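Side-chain contacts in tail fiber protein (PDB 5W5P), which probably recognises and degrades the capsular polysaccharide of its Acinetobacter baumannii host, acting as a trimeric tailspike of the phage particle: residues Lys40-Leu45 with Gly71-Asp76; Arg46-Ile51 with Thr96-Lys101; Val59-Arg62 with Tyr66-Gly69. One frame throughout, in Å; residues are numbered along the deposited sequence.

Contact 1 (Lys40-Leu45 with Gly71-Asp76)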
ATOM      1  N   LYS A  40     -49.806 -12.412  20.686  1.00 50.62           N
ATOM      2  CA  LYS A  40     -49.460 -11.840  19.392  1.00 50.17           C
ATOM      3  C   LYS A  40     -48.704 -10.520  19.524  1.00 50.03           C
ATOM      4  O   LYS A  40     -47.709 -10.305  18.826  1.00 43.33           O
ATOM      5  CB  LYS A  40     -50.724 -11.647  18.549  1.00 48.75           C
ATOM      6  CG  LYS A  40     -50.508 -10.798  17.313  1.00 46.33           C
ATOM      7  CD  LYS A  40     -51.786 -10.608  16.531  1.00 48.07           C
ATOM      8  CE  LYS A  40     -51.491 -10.215  15.087  1.00 54.66           C
ATOM      9  NZ  LYS A  40     -52.407  -9.126  14.628  1.00 56.30           N
ATOM     10  N   THR A  41     -49.151  -9.640  20.417  1.00 47.92           N
ATOM     11  CA  THR A  41     -48.609  -8.293  20.547  1.00 48.17           C
ATOM     12  C   THR A  41     -48.019  -8.080  21.938  1.00 49.62           C
ATOM     13  O   THR A  41     -48.158  -8.911  22.837  1.00 52.79           O
ATOM     14  CB  THR A  41     -49.692  -7.240  20.277  1.00 50.16           C
ATOM     15  OG1 THR A  41     -50.658  -7.269  21.337  1.00 53.14           O
ATOM     16  CG2 THR A  41     -50.391  -7.516  18.952  1.00 46.45           C
ATOM     17  N   PHE A  42     -47.343  -6.937  22.103  1.00 49.83           N
ATOM     18  CA  PHE A  42     -46.789  -6.570  23.403  1.00 48.50           C
ATOM     19  C   PHE A  42     -47.883  -6.406  24.447  1.00 49.28           C
ATOM     20  O   PHE A  42     -47.674  -6.723  25.622  1.00 53.11           O
ATOM     21  CB  PHE A  42     -45.984  -5.270  23.291  1.00 48.71           C
ATOM     22  CG  PHE A  42     -44.542  -5.460  22.894  1.00 46.93           C
ATOM     23  CD1 PHE A  42     -44.128  -6.599  22.220  1.00 44.65           C
ATOM     24  CD2 PHE A  42     -43.603  -4.481  23.187  1.00 44.85           C
ATOM     25  CE1 PHE A  42     -42.800  -6.757  21.851  1.00 43.74           C
ATOM     26  CE2 PHE A  42     -42.274  -4.634  22.823  1.00 43.88           C
ATOM     27  CZ  PHE A  42     -41.872  -5.774  22.156  1.00 41.65           C
ATOM     28  N   ASP A  43     -49.051  -5.899  24.041  1.00 50.52           N
ATOM     29  CA  ASP A  43     -50.154  -5.745  24.983  1.00 53.74           C
ATOM     30  C   ASP A  43     -50.647  -7.092  25.498  1.00 60.90           C
ATOM     31  O   ASP A  43     -51.052  -7.199  26.662  1.00 65.65           O
ATOM     32  CB  ASP A  43     -51.300  -4.969  24.329  1.00 55.69           C
ATOM     33  CG  ASP A  43     -52.351  -4.525  25.331  1.00 64.71           C
ATOM     34  OD1 ASP A  43     -52.010  -3.745  26.246  1.00 67.87           O
ATOM     35  OD2 ASP A  43     -53.522  -4.954  25.206  1.00 69.87           O
ATOM     36  N   ASP A  44     -50.620  -8.128  24.655  1.00 56.86           N
ATOM     37  CA  ASP A  44     -51.014  -9.455  25.111  1.00 50.05           C
ATOM     38  C   ASP A  44     -50.070  -9.985  26.179  1.00 50.88           C
ATOM     39  O   ASP A  44     -50.510 -10.678  27.101  1.00 55.79           O
ATOM     40  CB  ASP A  44     -51.069 -10.424  23.932  1.00 45.94           C
ATOM     41  CG  ASP A  44     -52.138 -10.058  22.930  1.00 51.87           C
ATOM     42  OD1 ASP A  44     -53.114  -9.380  23.320  1.00 54.92           O
ATOM     43  OD2 ASP A  44     -52.003 -10.449  21.751  1.00 52.83           O
ATOM     44  N   LEU A  45     -48.774  -9.680  26.078  1.00 51.29           N
ATOM     45  CA  LEU A  45     -47.841 -10.130  27.105  1.00 49.54           C
ATOM     46  C   LEU A  45     -48.068  -9.389  28.416  1.00 53.07           C
ATOM     47  O   LEU A  45     -48.128 -10.013  29.482  1.00 57.66           O
ATOM     48  CB  LEU A  45     -46.402  -9.952  26.628  1.00 46.36           C
ATOM     49  CG  LEU A  45     -45.321 -10.369  27.628  1.00 49.54           C
ATOM     50  CD1 LEU A  45     -45.277 -11.882  27.795  1.00 50.09           C
ATOM     51  CD2 LEU A  45     -43.966  -9.841  27.195  1.00 50.11           C
ATOM     52  N   GLY A  71     -40.213 -11.852  19.731  1.00 48.70           N
ATOM     53  CA  GLY A  71     -39.126 -12.631  20.285  1.00 45.43           C
ATOM     54  C   GLY A  71     -39.577 -13.376  21.527  1.00 44.25           C
ATOM     55  O   GLY A  71     -40.754 -13.380  21.882  1.00 43.94           O
ATOM     56  N   LEU A  72     -38.601 -14.004  22.177  1.00 47.00           N
ATOM     57  CA  LEU A  72     -38.842 -14.768  23.393  1.00 46.86           C
ATOM     58  C   LEU A  72     -38.667 -13.880  24.618  1.00 44.52           C
ATOM     59  O   LEU A  72     -37.753 -13.053  24.675  1.00 45.52           O
ATOM     60  CB  LEU A  72     -37.887 -15.961  23.481  1.00 46.07           C
ATOM     61  CG  LEU A  72     -37.985 -17.048  22.408  1.00 45.85           C
ATOM     62  CD1 LEU A  72     -36.680 -17.823  22.332  1.00 40.49           C
ATOM     63  CD2 LEU A  72     -39.156 -17.990  22.686  1.00 40.10           C
ATOM     64  N   PHE A  73     -39.549 -14.064  25.599  1.00 41.55           N
ATOM     65  CA  PHE A  73     -39.507 -13.334  26.858  1.00 44.71           C
ATOM     66  C   PHE A  73     -39.663 -14.326  28.003  1.00 49.56           C
ATOM     67  O   PHE A  73     -40.523 -15.212  27.947  1.00 50.47           O
ATOM     68  CB  PHE A  73     -40.611 -12.269  26.921  1.00 43.80           C
ATOM     69  CG  PHE A  73     -40.391 -11.109  25.990  1.00 48.61           C
ATOM     70  CD1 PHE A  73     -40.807 -11.171  24.668  1.00 45.76           C
ATOM     71  CD2 PHE A  73     -39.761  -9.955  26.436  1.00 51.36           C
ATOM     72  CE1 PHE A  73     -40.600 -10.105  23.810  1.00 39.75           C
ATOM     73  CE2 PHE A  73     -39.552  -8.887  25.581  1.00 48.05           C
ATOM     74  CZ  PHE A  73     -39.973  -8.963  24.267  1.00 42.05           C
ATOM     75  N   TYR A  74     -38.836 -14.187  29.035  1.00 48.40           N
ATOM     76  CA  TYR A  74     -38.922 -15.038  30.212  1.00 49.17           C
ATOM     77  C   TYR A  74     -39.320 -14.208  31.424  1.00 49.63           C
ATOM     78  O   TYR A  74     -38.904 -13.055  31.566  1.00 51.83           O
ATOM     79  CB  TYR A  74     -37.605 -15.781  30.476  1.00 49.53           C
ATOM     80  CG  TYR A  74     -36.512 -14.957  31.115  1.00 54.87           C
ATOM     81  CD1 TYR A  74     -35.698 -14.131  30.341  1.00 62.61           C
ATOM     82  CD2 TYR A  74     -36.275 -15.020  32.483  1.00 52.65           C
ATOM     83  CE1 TYR A  74     -34.684 -13.379  30.911  1.00 63.68           C
ATOM     84  CE2 TYR A  74     -35.269 -14.274  33.066  1.00 57.58           C
ATOM     85  CZ  TYR A  74     -34.473 -13.454  32.275  1.00 63.86           C
ATOM     86  OH  TYR A  74     -33.465 -12.708  32.850  1.00 65.07           O
ATOM     87  N   ALA A  75     -40.142 -14.801  32.286  1.00 51.66           N
ATOM     88  CA  ALA A  75     -40.632 -14.125  33.486  1.00 53.06           C
ATOM     89  C   ALA A  75     -39.549 -14.197  34.554  1.00 53.38           C
ATOM     90  O   ALA A  75     -39.333 -15.242  35.169  1.00 53.00           O
ATOM     91  CB  ALA A  75     -41.935 -14.753  33.967  1.00 51.00           C
ATOM     92  N   ASP A  76     -38.858 -13.080  34.768  1.00 54.33           N
ATOM     93  CA  ASP A  76     -37.809 -12.988  35.783  1.00 57.30           C
ATOM     94  C   ASP A  76     -38.475 -12.786  37.138  1.00 57.27           C
ATOM     95  O   ASP A  76     -38.777 -11.661  37.548  1.00 50.72           O
ATOM     96  CB  ASP A  76     -36.843 -11.857  35.451  1.00 57.19           C
ATOM     97  CG  ASP A  76     -35.578 -11.910  36.279  1.00 59.13           C
ATOM     98  OD1 ASP A  76     -35.449 -12.827  37.116  1.00 60.20           O
ATOM     99  OD2 ASP A  76     -34.714 -11.029  36.096  1.00 61.28           O
TER
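Phe-73, Leu-45 and Phe-42 make this contact, the place where helix 42-46 lies against strand 71-75 of a four-stranded antiparallel sheet. No hydrogen bond crosses it. The backbones stay well apart, with Leu-45 CA 8.9 Å from Phe-73 CA, and side chains fill the distance between them. The CB of Leu-45 points toward the strand, and CG anti to the backbone N (chi1 179°) carries CD2 over one face of the Phe-73 ring, near its rim and 4.0 Å from Phe-73 CG. Phe-42 meets the same ring as an offset edge-to-face pair: the edge of Phe-73 is turned to the face of Phe-42, the planes stand at 84°, and Phe-42 CZ is 4.3 Å from Phe-73 CZ. Val-59 of strand 56-59 and Leu-90 of strand 89-91 also touch Phe-73. Thr-41 and Asp-44 form a capping box at the helix start: Asp-44 N bonds weakly to Thr-41 OG1 (3.4 Å), and Thr-41 N returns a bond to Asp-44 OD2 (3.3 Å), which also accepts from Lys-40 N. All three touching residues are buried and apolar, so across these segments the attraction is probably mostly dispersion, with a modest edge-to-face term.

Contact 2 (Arg46-Ile51 with Thr96-Lys101)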
ATOM      1  N   ARG A  46     -48.210  -8.061  28.357  1.00 52.54           N
ATOM      2  CA  ARG A  46     -48.431  -7.283  29.574  1.00 55.33           C
ATOM      3  C   ARG A  46     -49.714  -7.693  30.285  1.00 58.55           C
ATOM      4  O   ARG A  46     -49.826  -7.524  31.505  1.00 62.04           O
ATOM      5  CB  ARG A  46     -48.466  -5.787  29.250  1.00 52.36           C
ATOM      6  CG  ARG A  46     -47.112  -5.202  28.867  1.00 47.61           C
ATOM      7  CD  ARG A  46     -47.154  -3.682  28.833  1.00 46.53           C
ATOM      8  NE  ARG A  46     -45.877  -3.119  28.420  1.00 47.33           N
ATOM      9  CZ  ARG A  46     -45.613  -2.695  27.188  1.00 51.60           C
ATOM     10  NH1 ARG A  46     -46.543  -2.764  26.246  1.00 55.92           N
ATOM     11  NH2 ARG A  46     -44.419  -2.200  26.896  1.00 51.17           N
ATOM     12  N   ASN A  47     -50.689  -8.224  29.550  1.00 58.28           N
ATOM     13  CA  ASN A  47     -51.924  -8.709  30.151  1.00 58.42           C
ATOM     14  C   ASN A  47     -51.860 -10.182  30.529  1.00 57.10           C
ATOM     15  O   ASN A  47     -52.807 -10.694  31.135  1.00 58.80           O
ATOM     16  CB  ASN A  47     -53.101  -8.478  29.196  1.00 56.21           C
ATOM     17  CG  ASN A  47     -53.519  -7.026  29.134  1.00 55.85           C
ATOM     18  OD1 ASN A  47     -54.517  -6.630  29.733  1.00 59.06           O
ATOM     19  ND2 ASN A  47     -52.747  -6.218  28.420  1.00 55.77           N
ATOM     20  N   PHE A  48     -50.773 -10.867  30.190  1.00 57.14           N
ATOM     21  CA  PHE A  48     -50.617 -12.285  30.469  1.00 56.19           C
ATOM     22  C   PHE A  48     -49.907 -12.487  31.801  1.00 61.29           C
ATOM     23  O   PHE A  48     -48.978 -11.747  32.145  1.00 64.25           O
ATOM     24  CB  PHE A  48     -49.831 -12.952  29.340  1.00 53.56           C
ATOM     25  CG  PHE A  48     -49.549 -14.409  29.566  1.00 54.63           C
ATOM     26  CD1 PHE A  48     -50.575 -15.342  29.536  1.00 54.01           C
ATOM     27  CD2 PHE A  48     -48.255 -14.850  29.789  1.00 54.42           C
ATOM     28  CE1 PHE A  48     -50.315 -16.686  29.735  1.00 55.25           C
ATOM     29  CE2 PHE A  48     -47.987 -16.195  29.987  1.00 53.75           C
ATOM     30  CZ  PHE A  48     -49.018 -17.114  29.958  1.00 53.86           C
ATOM     31  N   LYS A  49     -50.357 -13.486  32.556  1.00 64.46           N
ATOM     32  CA  LYS A  49     -49.721 -13.852  33.811  1.00 63.67           C
ATOM     33  C   LYS A  49     -49.003 -15.182  33.650  1.00 63.38           C
ATOM     34  O   LYS A  49     -49.595 -16.134  33.121  1.00 65.51           O
ATOM     35  CB  LYS A  49     -50.757 -13.941  34.940  1.00 62.64           C
ATOM     36  CG  LYS A  49     -51.389 -12.599  35.295  1.00 65.31           C
ATOM     37  CD  LYS A  49     -52.672 -12.762  36.100  1.00 69.82           C
ATOM     38  CE  LYS A  49     -52.393 -13.347  37.476  1.00 74.86           C
ATOM     39  NZ  LYS A  49     -53.641 -13.553  38.266  1.00 79.16           N
ATOM     40  N   PRO A  50     -47.745 -15.291  34.071  1.00 58.29           N
ATOM     41  CA  PRO A  50     -47.003 -16.537  33.853  1.00 56.14           C
ATOM     42  C   PRO A  50     -47.582 -17.683  34.664  1.00 55.35           C
ATOM     43  O   PRO A  50     -48.100 -17.498  35.767  1.00 57.17           O
ATOM     44  CB  PRO A  50     -45.584 -16.192  34.318  1.00 52.66           C
ATOM     45  CG  PRO A  50     -45.771 -15.079  35.292  1.00 53.26           C
ATOM     46  CD  PRO A  50     -46.942 -14.285  34.790  1.00 55.27           C
ATOM     47  N   ILE A  51     -47.491 -18.882  34.098  1.00 55.69           N
ATOM     48  CA  ILE A  51     -48.008 -20.059  34.783  1.00 61.70           C
ATOM     49  C   ILE A  51     -46.975 -20.666  35.732  1.00 68.17           C
ATOM     50  O   ILE A  51     -47.346 -21.222  36.771  1.00 75.16           O
ATOM     51  CB  ILE A  51     -48.510 -21.098  33.767  1.00 62.32           C
ATOM     52  CG1 ILE A  51     -47.388 -21.528  32.830  1.00 64.24           C
ATOM     53  CG2 ILE A  51     -49.667 -20.533  32.956  1.00 59.46           C
ATOM     54  CD1 ILE A  51     -47.773 -22.674  31.929  1.00 67.74           C
ATOM     55  N   THR A  96     -45.194  -8.701  36.712  1.00 52.47           N
ATOM     56  CA  THR A  96     -44.158  -9.589  36.207  1.00 50.90           C
ATOM     57  C   THR A  96     -43.221  -8.837  35.271  1.00 53.82           C
ATOM     58  O   THR A  96     -43.667  -8.181  34.323  1.00 56.91           O
ATOM     59  CB  THR A  96     -44.782 -10.775  35.473  1.00 46.78           C
ATOM     60  OG1 THR A  96     -45.506 -11.593  36.403  1.00 47.79           O
ATOM     61  CG2 THR A  96     -43.706 -11.610  34.804  1.00 45.45           C
ATOM     62  N   ARG A  97     -41.919  -8.934  35.540  1.00 51.70           N
ATOM     63  CA  ARG A  97     -40.903  -8.361  34.663  1.00 50.56           C
ATOM     64  C   ARG A  97     -40.543  -9.398  33.608  1.00 48.84           C
ATOM     65  O   ARG A  97     -39.844 -10.374  33.893  1.00 52.22           O
ATOM     66  CB  ARG A  97     -39.679  -7.923  35.457  1.00 48.38           C
ATOM     67  CG  ARG A  97     -39.697  -6.452  35.814  1.00 46.87           C
ATOM     68  CD  ARG A  97     -40.510  -6.221  37.081  1.00 51.00           C
ATOM     69  NE  ARG A  97     -40.689  -4.801  37.370  1.00 49.55           N
ATOM     70  CZ  ARG A  97     -41.672  -4.309  38.114  1.00 51.03           C
ATOM     71  NH1 ARG A  97     -42.576  -5.122  38.644  1.00 51.72           N
ATOM     72  NH2 ARG A  97     -41.748  -3.004  38.328  1.00 52.08           N
ATOM     73  N   TRP A  98     -41.035  -9.183  32.390  1.00 43.49           N
ATOM     74  CA  TRP A  98     -40.667  -9.995  31.238  1.00 44.34           C
ATOM     75  C   TRP A  98     -39.413  -9.413  30.591  1.00 46.05           C
ATOM     76  O   TRP A  98     -39.353  -8.214  30.300  1.00 43.80           O
ATOM     77  CB  TRP A  98     -41.814 -10.044  30.224  1.00 46.76           C
ATOM     78  CG  TRP A  98     -43.060 -10.737  30.731  1.00 48.21           C
ATOM     79  CD1 TRP A  98     -44.162 -10.149  31.285  1.00 48.66           C
ATOM     80  CD2 TRP A  98     -43.324 -12.147  30.720  1.00 46.07           C
ATOM     81  NE1 TRP A  98     -45.086 -11.105  31.625  1.00 43.81           N
ATOM     82  CE2 TRP A  98     -44.598 -12.338  31.285  1.00 45.81           C
ATOM     83  CE3 TRP A  98     -42.605 -13.264  30.285  1.00 48.54           C
ATOM     84  CZ2 TRP A  98     -45.169 -13.601  31.428  1.00 47.58           C
ATOM     85  CZ3 TRP A  98     -43.176 -14.519  30.430  1.00 46.70           C
ATOM     86  CH2 TRP A  98     -44.441 -14.676  30.995  1.00 44.25           C
ATOM     87  N   LYS A  99     -38.413 -10.259  30.369  1.00 45.64           N
ATOM     88  CA  LYS A  99     -37.152  -9.838  29.773  1.00 45.36           C
ATOM     89  C   LYS A  99     -36.890 -10.631  28.503  1.00 45.51           C
ATOM     90  O   LYS A  99     -37.010 -11.859  28.489  1.00 45.10           O
ATOM     91  CB  LYS A  99     -35.986  -9.998  30.757  1.00 41.82           C
ATOM     92  CG  LYS A  99     -36.290  -9.387  32.099  1.00 48.21           C
ATOM     93  CD  LYS A  99     -35.139  -9.437  33.079  1.00 43.73           C
ATOM     94  CE  LYS A  99     -35.282  -8.302  34.089  1.00 46.86           C
ATOM     95  NZ  LYS A  99     -34.505  -8.594  35.321  1.00 48.90           N
ATOM     96  N   ARG A 100     -36.534  -9.920  27.442  1.00 47.01           N
ATOM     97  CA  ARG A 100     -36.261 -10.550  26.159  1.00 45.77           C
ATOM     98  C   ARG A 100     -35.003 -11.401  26.245  1.00 44.83           C
ATOM     99  O   ARG A 100     -34.003 -11.005  26.853  1.00 48.94           O
ATOM    100  CB  ARG A 100     -36.108  -9.481  25.071  1.00 39.41           C
ATOM    101  CG  ARG A 100     -35.785 -10.013  23.689  1.00 44.59           C
ATOM    102  CD  ARG A 100     -35.443  -8.873  22.730  1.00 44.95           C
ATOM    103  NE  ARG A 100     -36.537  -7.914  22.589  1.00 39.07           N
ATOM    104  CZ  ARG A 100     -37.521  -8.034  21.704  1.00 39.00           C
ATOM    105  NH1 ARG A 100     -37.550  -9.073  20.883  1.00 39.00           N
ATOM    106  NH2 ARG A 100     -38.473  -7.114  21.635  1.00 39.15           N
ATOM    107  N   LYS A 101     -35.065 -12.584  25.644  1.00 42.19           N
ATOM    108  CA  LYS A 101     -33.906 -13.461  25.524  1.00 40.42           C
ATOM    109  C   LYS A 101     -33.132 -13.037  24.283  1.00 43.08           C
ATOM    110  O   LYS A 101     -33.629 -13.171  23.161  1.00 43.62           O
ATOM    111  CB  LYS A 101     -34.334 -14.922  25.427  1.00 46.49           C
ATOM    112  CG  LYS A 101     -35.210 -15.411  26.578  1.00 50.52           C
ATOM    113  CD  LYS A 101     -34.422 -16.291  27.535  1.00 54.28           C
ATOM    114  CE  LYS A 101     -35.280 -17.419  28.086  1.00 54.79           C
ATOM    115  NZ  LYS A 101     -34.474 -18.345  28.925  1.00 54.66           N
TER
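The irregular chain from Phe-48 to Pro-50, after helix 42-46, runs close to extended (Pro-50 psi 147°) and packs against Thr-96, just before strand 97-100, and Trp-98 within it. That strand belongs to the four-stranded antiparallel sheet of the N-terminal region, between strands 71-75 and 89-91, so the contact lays a loop against a sheet. Trp-98 has the largest share of the buried surface. Its six-membered ring presents CZ2 to the edge of Phe-48, 3.7 Å from Phe-48 CD2; the two rings meet obliquely, with planes inclined at 34°. Phe-48 arrives there because its CG lies anti to the backbone N (chi1 177°), carrying the ring nearer the strand than its CB direction alone would. Pro-50 CB approaches the same indole obliquely, 3.8 Å from Trp-98 CH2. Within the strand segment, Thr-96 CG2 lies over one indole face, 3.5 Å above the plane of Trp-98 and offset toward the rim. No hydrogen bond joins the two segments, and the hydroxyl of Thr-96 is bonded instead to Asp-94. The CD and CG corner of the Pro-50 ring meets the end of Thr-96, and Pro-50 CD lies 3.5 Å from Thr-96 OG1.

Contact 3 (Val59-Arg62 with Tyr66-Gly69)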
ATOM      1  N   VAL A  59     -43.655 -13.755  22.004  1.00 49.90           N
ATOM      2  CA  VAL A  59     -44.525 -12.663  21.579  1.00 49.36           C
ATOM      3  C   VAL A  59     -44.319 -12.450  20.086  1.00 51.76           C
ATOM      4  O   VAL A  59     -43.179 -12.307  19.623  1.00 54.06           O
ATOM      5  CB  VAL A  59     -44.239 -11.374  22.369  1.00 49.62           C
ATOM      6  CG1 VAL A  59     -45.260 -10.304  22.020  1.00 48.79           C
ATOM      7  CG2 VAL A  59     -44.246 -11.655  23.864  1.00 50.59           C
ATOM      8  N   GLY A  60     -45.419 -12.420  19.335  1.00 48.59           N
ATOM      9  CA  GLY A  60     -45.316 -12.439  17.883  1.00 44.02           C
ATOM     10  C   GLY A  60     -44.782 -11.144  17.296  1.00 41.79           C
ATOM     11  O   GLY A  60     -43.977 -11.165  16.365  1.00 41.76           O
ATOM     12  N   GLN A  61     -45.238 -10.009  17.813  1.00 41.93           N
ATOM     13  CA  GLN A  61     -44.892  -8.699  17.270  1.00 46.42           C
ATOM     14  C   GLN A  61     -45.208  -7.645  18.330  1.00 48.62           C
ATOM     15  O   GLN A  61     -45.616  -7.971  19.451  1.00 48.30           O
ATOM     16  CB  GLN A  61     -45.629  -8.435  15.950  1.00 43.08           C
ATOM     17  CG  GLN A  61     -47.145  -8.547  16.039  1.00 46.29           C
ATOM     18  CD  GLN A  61     -47.796  -8.814  14.693  1.00 50.79           C
ATOM     19  OE1 GLN A  61     -47.380  -9.705  13.952  1.00 54.39           O
ATOM     20  NE2 GLN A  61     -48.819  -8.031  14.366  1.00 51.42           N
ATOM     21  N   ARG A  62     -45.009  -6.372  17.978  1.00 50.24           N
ATOM     22  CA  ARG A  62     -45.184  -5.298  18.950  1.00 49.16           C
ATOM     23  C   ARG A  62     -46.648  -4.915  19.096  1.00 46.97           C
ATOM     24  O   ARG A  62     -47.170  -4.849  20.213  1.00 52.28           O
ATOM     25  CB  ARG A  62     -44.353  -4.076  18.550  1.00 51.38           C
ATOM     26  CG  ARG A  62     -42.919  -4.101  19.045  1.00 50.73           C
ATOM     27  CD  ARG A  62     -42.181  -2.811  18.696  1.00 46.51           C
ATOM     28  NE  ARG A  62     -42.874  -1.627  19.203  1.00 47.70           N
ATOM     29  CZ  ARG A  62     -42.623  -1.059  20.380  1.00 50.48           C
ATOM     30  NH1 ARG A  62     -41.687  -1.563  21.175  1.00 48.82           N
ATOM     31  NH2 ARG A  62     -43.303   0.014  20.759  1.00 43.20           N
ATOM     32  N   TYR A  66     -47.670  -3.115  13.937  1.00 52.23           N
ATOM     33  CA  TYR A  66     -46.208  -3.190  13.900  1.00 52.08           C
ATOM     34  C   TYR A  66     -45.794  -4.659  13.918  1.00 48.19           C
ATOM     35  O   TYR A  66     -45.851  -5.315  14.964  1.00 48.63           O
ATOM     36  CB  TYR A  66     -45.599  -2.436  15.082  1.00 54.18           C
ATOM     37  CG  TYR A  66     -44.110  -2.198  14.975  1.00 53.40           C
ATOM     38  CD1 TYR A  66     -43.206  -3.204  15.293  1.00 52.53           C
ATOM     39  CD2 TYR A  66     -43.606  -0.966  14.560  1.00 51.58           C
ATOM     40  CE1 TYR A  66     -41.839  -2.996  15.194  1.00 54.05           C
ATOM     41  CE2 TYR A  66     -42.236  -0.746  14.461  1.00 47.79           C
ATOM     42  CZ  TYR A  66     -41.360  -1.768  14.778  1.00 50.70           C
ATOM     43  OH  TYR A  66     -40.002  -1.572  14.688  1.00 47.35           O
ATOM     44  N   LEU A  67     -45.362  -5.169  12.768  1.00 46.59           N
ATOM     45  CA  LEU A  67     -45.117  -6.595  12.601  1.00 51.52           C
ATOM     46  C   LEU A  67     -43.730  -7.040  13.048  1.00 52.15           C
ATOM     47  O   LEU A  67     -43.441  -8.237  12.980  1.00 56.00           O
ATOM     48  CB  LEU A  67     -45.336  -6.994  11.139  1.00 54.47           C
ATOM     49  CG  LEU A  67     -46.606  -6.439  10.495  1.00 56.10           C
ATOM     50  CD1 LEU A  67     -46.639  -6.758   9.010  1.00 57.69           C
ATOM     51  CD2 LEU A  67     -47.838  -6.986  11.196  1.00 56.89           C
ATOM     52  N   GLN A  68     -42.872  -6.132  13.504  1.00 49.43           N
ATOM     53  CA  GLN A  68     -41.551  -6.497  14.000  1.00 47.47           C
ATOM     54  C   GLN A  68     -41.526  -6.416  15.526  1.00 43.63           C
ATOM     55  O   GLN A  68     -42.537  -6.134  16.176  1.00 41.82           O
ATOM     56  CB  GLN A  68     -40.477  -5.605  13.369  1.00 49.61           C
ATOM     57  CG  GLN A  68     -40.310  -5.813  11.874  1.00 52.72           C
ATOM     58  CD  GLN A  68     -39.826  -7.212  11.537  1.00 58.63           C
ATOM     59  OE1 GLN A  68     -38.826  -7.686  12.087  1.00 63.70           O
ATOM     60  NE2 GLN A  68     -40.537  -7.886  10.637  1.00 56.63           N
ATOM     61  N   GLY A  69     -40.355  -6.691  16.101  1.00 41.70           N
ATOM     62  CA  GLY A  69     -40.154  -6.598  17.531  1.00 43.17           C
ATOM     63  C   GLY A  69     -40.472  -7.848  18.326  1.00 46.49           C
ATOM     64  O   GLY A  69     -40.303  -7.839  19.554  1.00 48.69           O
TER
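Arg-62 N is the one donor across this contact, and it is shared between two backbone carbonyls: Gln-68 O at 3.1 Å and Tyr-66 O at 3.3 Å. Both bonds are weak, with N-H...O angles of 126° and 137°. The polar ends of the side chains are held from outside: Arg-62 NH2 by a salt bridge to Asp-86, Arg-62 NH1 by Trp-110 O, and Tyr-66 OH by Ala-113 O. Arg-62 bends at chi3 (56°), and its aliphatic part crosses the phenol, with CD 3.5 Å from Tyr-66 CE1. Arg-62 NE lies over that face toward the rim, but the guanidinium plane is steep to the ring, and with Arg-62 CZ 5.6 Å from the centroid of the Tyr-66 ring any cation-pi attraction is weak. Gln-61 and Leu-67 run side by side in the same direction, Gln-61 NE2 3.5 Å from Leu-67 CD2; that amide nitrogen is bonded to Ser-63 O. Gln-61 CB sits 3.3 Å from Tyr-66 O. The CA of Gly-69 packs against Arg-62 CG at 4.0 Å. The geometry fits a loop folded back on itself, with one N-H shared weakly between two carbonyls: it connects the antiparallel neighbours 56-59 and 71-75, in the manner of a long beta hairpin.

In the fold
All three contacts lie in or beside the small N-terminal antiparallel sheet, far from the chain's centre. Contacts 1 and 2 lie about 5 Å apart between centres and reach neighbouring strands, 71-75 and 97-100; their first segments are continuous, Leu-45 being followed by Arg-46. Contact 1 is wholly buried and apolar, contact 2 only partly buried though equally without hydrogen bonds across it. Contact 3, nested along the chain inside both, is likewise partly buried, with exposed Leu-67 at its margin, and combines two weak backbone bonds with side-chain packing. Main-chain pairing joins contacts 1 and 3, as in Lys-40 O to Gln-61 N (2.7 Å), whereas Arg-100 NH2 links contact 2 to Gly-69 O of contact 3.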